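Local atomic coordinates of putative sugar ABC transporter (Yersinia enterocolitica subsp. enterocolitica 8081, PDB entry 5ULB), a protein that binds a 5-methylseleno-ribofuranose and is probably the periplasmic component that delivers methylthioribose-like sugars to an ABC transporter. Residues 130-135 with 161-166; 70-75 with 93-98. All blocks are in the same frame, centred on the assembly; numbering follows the deposited sequence.

Overall arrangement
Going from the N terminus, contact 2 comes first: helix 61-73 leads through strand 78-82 into helix 89-98, and 70-75 meets 93-98. The chain then passes along strands 102-106 and 118-122. Contact 1 opens on helix 124-138 and closes on helix 154-169, after the chain has passed through strand 143-148. The two follow one another without nesting or crossing. Contact 2 ties helices beside the strands of the first half, contact 1 helices near the far edge, by strands 143-148 and 173-179, consistent with one contact in each lobe of a periplasmic sugar-binding protein. The centres of contact 1 and contact 2 lie about 38 Å apart, on opposite sides of the chain's centre.

Contact 1 (130-135 with 161-166); sequences ESFGQL and AAYQAL
Phe-132 of helix 124-138 meets Tyr-163 of helix 154-169 in a T-shaped stack: the tyrosine turns its edge to the phenylalanine face, with ring centres 4.9 Å apart and planes at 68°. Tyr-163 CD1 stands over the middle of the Phe-132 ring, while Tyr-163 CE1 comes within 3.7 Å of Phe-132 CZ. Leu-166, one turn further along the tyrosine's helix, approaches the same ring at its rim. Leu-166 CB lies in the ring plane, 3.8 Å from Phe-132 CE2, and the methyl Leu-166 CD1 is 3.7 Å from Phe-132 CD2. Leu-166 CD1 also comes within 4.3 Å of Gly-133 N.

Both aromatic side chains leave their helices with CG anti to the backbone N (chi1 -170° for Phe-132), which carries the rings into the gap between the axes of 130-135 and 161-166, 10.4 Å apart at closest approach and 24° from parallel. Beyond this first shell, Trp-210 meets both rings, lying nearly parallel to that of Tyr-163, and Ile-145 touches both as well. Ile-145 belongs to strand 143-148, which links the two helices in the helix-strand-helix order of a periplasmic binding protein lobe. The tyrosine hydroxyl is hydrogen-bonded to Glu-175 OE1 on strand 173-179, a tie that should hold the ring's position.

No hydrogen bond joins the two segments. Cohesion would come from dispersion, probably aided by the slightly positive C-H edge of Tyr-163 against the pi cloud of Phe-132, while the tyrosine's hydroxyl is satisfied at the outer strand of the sheet.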
loop_
_atom_site.group_PDB
_atom_site.type_symbol
_atom_site.label_atom_id
_atom_site.label_comp_id
_atom_site.label_asym_id
_atom_site.label_seq_id
_atom_site.Cartn_x
_atom_site.Cartn_y
_atom_site.Cartn_z
ATOM N N GLU A 130 1.407 -10.177 12.047
ATOM C CA GLU A 130 0.121 -9.934 12.643
ATOM C C GLU A 130 -1.045 -10.613 11.936
ATOM O O GLU A 130 -2.060 -10.959 12.502
ATOM C CB GLU A 130 -0.107 -8.436 12.779
ATOM C CG GLU A 130 0.840 -7.746 13.722
ATOM C CD GLU A 130 1.050 -8.353 15.168
ATOM O OE1 GLU A 130 0.162 -8.788 15.758
ATOM O OE2 GLU A 130 2.247 -8.302 15.654
ATOM N N SER A 131 -0.953 -10.751 10.601
ATOM C CA SER A 131 -2.065 -11.305 9.787
ATOM C C SER A 131 -1.970 -12.817 9.723
ATOM O O SER A 131 -2.861 -13.552 10.202
ATOM C CB SER A 131 -2.085 -10.670 8.373
ATOM O OG SER A 131 -0.909 -10.880 7.660
ATOM N N PHE A 132 -0.871 -13.297 9.175
ATOM C CA PHE A 132 -0.600 -14.702 9.158
ATOM C C PHE A 132 -0.440 -15.291 10.565
ATOM O O PHE A 132 -0.851 -16.415 10.838
ATOM C CB PHE A 132 0.604 -15.065 8.251
ATOM C CG PHE A 132 0.774 -16.532 8.018
ATOM C CD1 PHE A 132 -0.139 -17.209 7.268
ATOM C CD2 PHE A 132 1.856 -17.234 8.569
ATOM C CE1 PHE A 132 -0.009 -18.505 7.056
ATOM C CE2 PHE A 132 1.961 -18.590 8.367
ATOM C CZ PHE A 132 0.997 -19.216 7.625
ATOM N N GLY A 133 0.164 -14.522 11.455
ATOM C CA GLY A 133 0.249 -14.997 12.816
ATOM C C GLY A 133 -1.059 -15.179 13.472
ATOM O O GLY A 133 -1.238 -16.062 14.312
ATOM N N GLN A 134 -2.081 -14.353 13.152
ATOM C CA GLN A 134 -3.443 -14.571 13.686
ATOM C C GLN A 134 -3.997 -15.833 13.173
ATOM O O GLN A 134 -4.709 -16.518 13.927
ATOM C CB GLN A 134 -4.344 -13.402 13.385
ATOM C CG GLN A 134 -5.620 -13.415 14.220
ATOM C CD GLN A 134 -5.412 -13.234 15.722
ATOM O OE1 GLN A 134 -4.609 -12.316 16.134
ATOM N NE2 GLN A 134 -5.959 -14.109 16.476
ATOM N N LEU A 135 -3.734 -16.175 11.932
ATOM C CA LEU A 135 -4.165 -17.446 11.363
ATOM C C LEU A 135 -3.591 -18.616 12.196
ATOM O O LEU A 135 -4.205 -19.579 12.616
ATOM C CB LEU A 135 -3.811 -17.498 9.879
ATOM C CG LEU A 135 -4.283 -18.678 9.018
ATOM C CD1 LEU A 135 -4.045 -18.311 7.564
ATOM C CD2 LEU A 135 -3.549 -19.942 9.321
ATOM N N ALA A 161 9.246 -13.750 2.823
ATOM C CA ALA A 161 10.356 -14.161 3.740
ATOM C C ALA A 161 9.793 -14.325 5.171
ATOM O O ALA A 161 10.123 -15.305 5.855
ATOM C CB ALA A 161 11.508 -13.193 3.711
ATOM N N ALA A 162 8.980 -13.348 5.575
ATOM C CA ALA A 162 8.418 -13.437 6.924
ATOM C C ALA A 162 7.489 -14.642 7.065
ATOM O O ALA A 162 7.435 -15.328 8.127
ATOM C CB ALA A 162 7.719 -12.142 7.293
ATOM N N TYR A 163 6.678 -14.908 6.049
ATOM C CA TYR A 163 5.821 -16.062 5.974
ATOM C C TYR A 163 6.613 -17.349 6.057
ATOM O O TYR A 163 6.222 -18.288 6.821
ATOM C CB TYR A 163 4.997 -15.954 4.708
ATOM C CG TYR A 163 4.283 -17.227 4.233
ATOM C CD1 TYR A 163 3.052 -17.650 4.787
ATOM C CD2 TYR A 163 4.824 -17.961 3.209
ATOM C CE1 TYR A 163 2.423 -18.760 4.233
ATOM C CE2 TYR A 163 4.178 -19.098 2.703
ATOM C CZ TYR A 163 2.950 -19.441 3.252
ATOM O OH TYR A 163 2.264 -20.513 2.751
ATOM N N GLN A 164 7.703 -17.480 5.292
ATOM C CA GLN A 164 8.486 -18.712 5.337
ATOM C C GLN A 164 9.052 -18.936 6.758
ATOM O O GLN A 164 9.093 -20.083 7.206
ATOM C CB GLN A 164 9.593 -18.693 4.334
ATOM C CG GLN A 164 9.153 -18.871 2.893
ATOM C CD GLN A 164 8.558 -20.248 2.544
ATOM O OE1 GLN A 164 7.660 -20.354 1.644
ATOM N NE2 GLN A 164 9.045 -21.265 3.200
ATOM N N ALA A 165 9.450 -17.846 7.455
ATOM C CA ALA A 165 9.848 -18.055 8.837
ATOM C C ALA A 165 8.769 -18.609 9.740
ATOM O O ALA A 165 9.025 -19.470 10.630
ATOM C CB ALA A 165 10.486 -16.781 9.346
ATOM N N LEU A 166 7.529 -18.150 9.551
ATOM C CA LEU A 166 6.429 -18.702 10.334
ATOM C C LEU A 166 6.075 -20.107 9.939
ATOM O O LEU A 166 5.642 -20.916 10.815
ATOM C CB LEU A 166 5.198 -17.801 10.249
ATOM C CG LEU A 166 5.411 -16.458 10.949
ATOM C CD1 LEU A 166 4.275 -15.469 10.717
ATOM C CD2 LEU A 166 5.665 -16.605 12.478
#

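Contact 2 (70-75 with 93-98); sequences QAISQK and VKRIVA
Two residues before Ile-72, the side chain that reaches across to Arg-95 and Ile-96, the carbonyl oxygen Gln-70 O is gripped twice from the following turn. Gln-74 N donates to Gln-70 O at 2.9 Å in the regular helical way, and in the conformer described Ser-73 OG donates as well, at 2.8 Å from Gln-70 O. The hydroxyl comes in well off the carbonyl direction (C=O...OG angle 116°) and tilted 18° from the carbonyl plane. The helix then finishes in a Schellman motif, in which Lys-75 takes positive phi and Lys-75 N bonds back to Ile-72 O at 3.0 Å.

Across the contact, Ile-72 uses both of its branches. Its CG1 lies beside the backbone N and carries the terminal methyl over one face of the Arg-95 guanidinium, offset toward the rim, with Ile-72 CD1 3.7 Å from Arg-95 NH1. On the other branch, Ile-72 CG2 is 3.7 Å from Arg-95 NH2. The arginine side chain bends at chi3 (92°), which swings its flat end across the isoleucine; in this conformer NH1 is also hydrogen-bonded to Asn-69 OD1, so the group has a polar hold beside its apolar one. Ile-96 meets the Ile-72 side chain at about a right angle: Ile-96 CG1 is 3.7 Å from Ile-72 CD1 and 3.8 Å from Ile-72 CG1.

Inward from the exposed arginine the contact is purely apolar. Ile-72 and Ile-96 both rest on Ile-79 of strand 78-82, which connects the two helices, and Ile-96 further touches Val-103 of strand 102-106, so that helices 61-73 and 89-98 pack side by side on neighbouring parallel strands 78-82 and 102-106 of the sheet.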
loop_
_atom_site.group_PDB
_atom_site.type_symbol
_atom_site.label_atom_id
_atom_site.label_comp_id
_atom_site.label_asym_id
_atom_site.label_seq_id
_atom_site.Cartn_x
_atom_site.Cartn_y
_atom_site.Cartn_z
ATOM N N GLN A 70 9.570 9.977 -19.228
ATOM C CA GLN A 70 8.880 11.153 -19.718
ATOM C C GLN A 70 8.779 12.240 -18.646
ATOM O O GLN A 70 9.008 13.411 -18.908
ATOM C CB GLN A 70 7.517 10.821 -20.203
ATOM C CG GLN A 70 7.522 9.950 -21.458
ATOM C CD GLN A 70 6.239 9.282 -21.816
ATOM O OE1 GLN A 70 5.186 9.687 -21.436
ATOM N NE2 GLN A 70 6.353 8.231 -22.668
ATOM N N ALA A 71 8.522 11.811 -17.376
ATOM C CA ALA A 71 8.474 12.847 -16.284
ATOM C C ALA A 71 9.852 13.510 -16.124
ATOM O O ALA A 71 9.932 14.698 -15.869
ATOM C CB ALA A 71 8.061 12.168 -14.996
ATOM N N ILE A 72 10.935 12.763 -16.204
ATOM C CA ILE A 72 12.292 13.354 -16.140
ATOM C C ILE A 72 12.466 14.369 -17.282
ATOM O O ILE A 72 12.910 15.482 -17.082
ATOM C CB ILE A 72 13.392 12.280 -16.212
ATOM C CG1 ILE A 72 13.353 11.363 -14.993
ATOM C CG2 ILE A 72 14.734 12.869 -16.346
ATOM C CD1 ILE A 72 14.171 10.069 -15.114
ATOM N N SER A 73 12.099 13.961 -18.510
ATOM C CA SER A 73 12.249 14.861 -19.645
ATOM C C SER A 73 11.436 16.107 -19.579
ATOM O O SER A 73 11.872 17.129 -20.142
ATOM C CB SER A 73 11.919 14.112 -21.004
ATOM O OG SER A 73 10.511 13.875 -21.174
ATOM N N GLN A 74 10.271 16.034 -18.876
ATOM C CA GLN A 74 9.380 17.146 -18.670
ATOM C C GLN A 74 9.850 18.074 -17.571
ATOM O O GLN A 74 9.273 19.128 -17.356
ATOM C CB GLN A 74 7.976 16.639 -18.377
ATOM C CG GLN A 74 7.260 15.985 -19.644
ATOM C CD GLN A 74 6.914 16.898 -20.845
ATOM O OE1 GLN A 74 7.349 18.052 -20.885
ATOM N NE2 GLN A 74 6.151 16.395 -21.826
ATOM N N LYS A 75 10.883 17.663 -16.843
ATOM C CA LYS A 75 11.474 18.555 -15.809
ATOM C C LYS A 75 10.478 18.889 -14.683
ATOM O O LYS A 75 10.350 20.031 -14.223
ATOM C CB LYS A 75 12.065 19.865 -16.382
ATOM C CG LYS A 75 13.190 19.582 -17.348
ATOM C CD LYS A 75 13.832 20.859 -17.933
ATOM C CE LYS A 75 14.563 21.714 -16.883
ATOM N NZ LYS A 75 15.293 22.898 -17.503
ATOM N N VAL A 93 16.170 5.985 -10.708
ATOM C CA VAL A 93 16.251 6.952 -9.616
ATOM C C VAL A 93 17.519 7.724 -9.631
ATOM O O VAL A 93 17.533 8.933 -9.399
ATOM C CB VAL A 93 15.925 6.292 -8.281
ATOM C CG1 VAL A 93 16.131 7.293 -7.135
ATOM C CG2 VAL A 93 14.516 5.771 -8.239
ATOM N N LYS A 94 18.622 7.054 -9.940
ATOM C CA LYS A 94 19.863 7.790 -10.077
ATOM C C LYS A 94 19.776 8.904 -11.190
ATOM O O LYS A 94 20.347 9.998 -11.070
ATOM C CB LYS A 94 21.091 6.931 -10.380
ATOM C CG LYS A 94 21.474 6.051 -9.171
ATOM C CD LYS A 94 22.612 5.108 -9.554
ATOM C CE LYS A 94 22.955 4.279 -8.341
ATOM N NZ LYS A 94 24.051 3.387 -8.682
ATOM N N ARG A 95 19.029 8.609 -12.270
ATOM C CA ARG A 95 18.887 9.572 -13.353
ATOM C C ARG A 95 17.967 10.774 -12.858
ATOM O O ARG A 95 18.184 11.931 -13.199
ATOM C CB ARG A 95 18.304 8.896 -14.603
ATOM C CG ARG A 95 18.470 9.728 -15.878
ATOM C CD ARG A 95 18.495 8.862 -17.173
ATOM N NE ARG A 95 17.165 8.774 -17.661
ATOM C CZ ARG A 95 16.507 9.750 -18.292
ATOM N NH1 ARG A 95 15.242 9.527 -18.642
ATOM N NH2 ARG A 95 17.054 10.960 -18.553
ATOM N N ILE A 96 16.972 10.463 -12.043
ATOM C CA ILE A 96 16.105 11.489 -11.506
ATOM C C ILE A 96 16.976 12.424 -10.696
ATOM O O ILE A 96 16.918 13.642 -10.842
ATOM C CB ILE A 96 15.007 10.880 -10.615
ATOM C CG1 ILE A 96 14.016 10.047 -11.462
ATOM C CG2 ILE A 96 14.205 11.967 -9.891
ATOM C CD1 ILE A 96 12.996 9.241 -10.645
ATOM N N VAL A 97 17.749 11.871 -9.781
ATOM C CA VAL A 97 18.635 12.682 -8.895
ATOM C C VAL A 97 19.634 13.514 -9.723
ATOM O O VAL A 97 19.889 14.714 -9.464
ATOM C CB VAL A 97 19.366 11.793 -7.897
ATOM C CG1 VAL A 97 20.382 12.623 -7.146
ATOM C CG2 VAL A 97 18.356 11.199 -6.945
ATOM N N ALA A 98 20.227 12.864 -10.771
ATOM C CA ALA A 98 21.214 13.567 -11.612
ATOM C C ALA A 98 20.640 14.748 -12.341
ATOM O O ALA A 98 21.356 15.620 -12.682
ATOM C CB ALA A 98 21.787 12.599 -12.626
#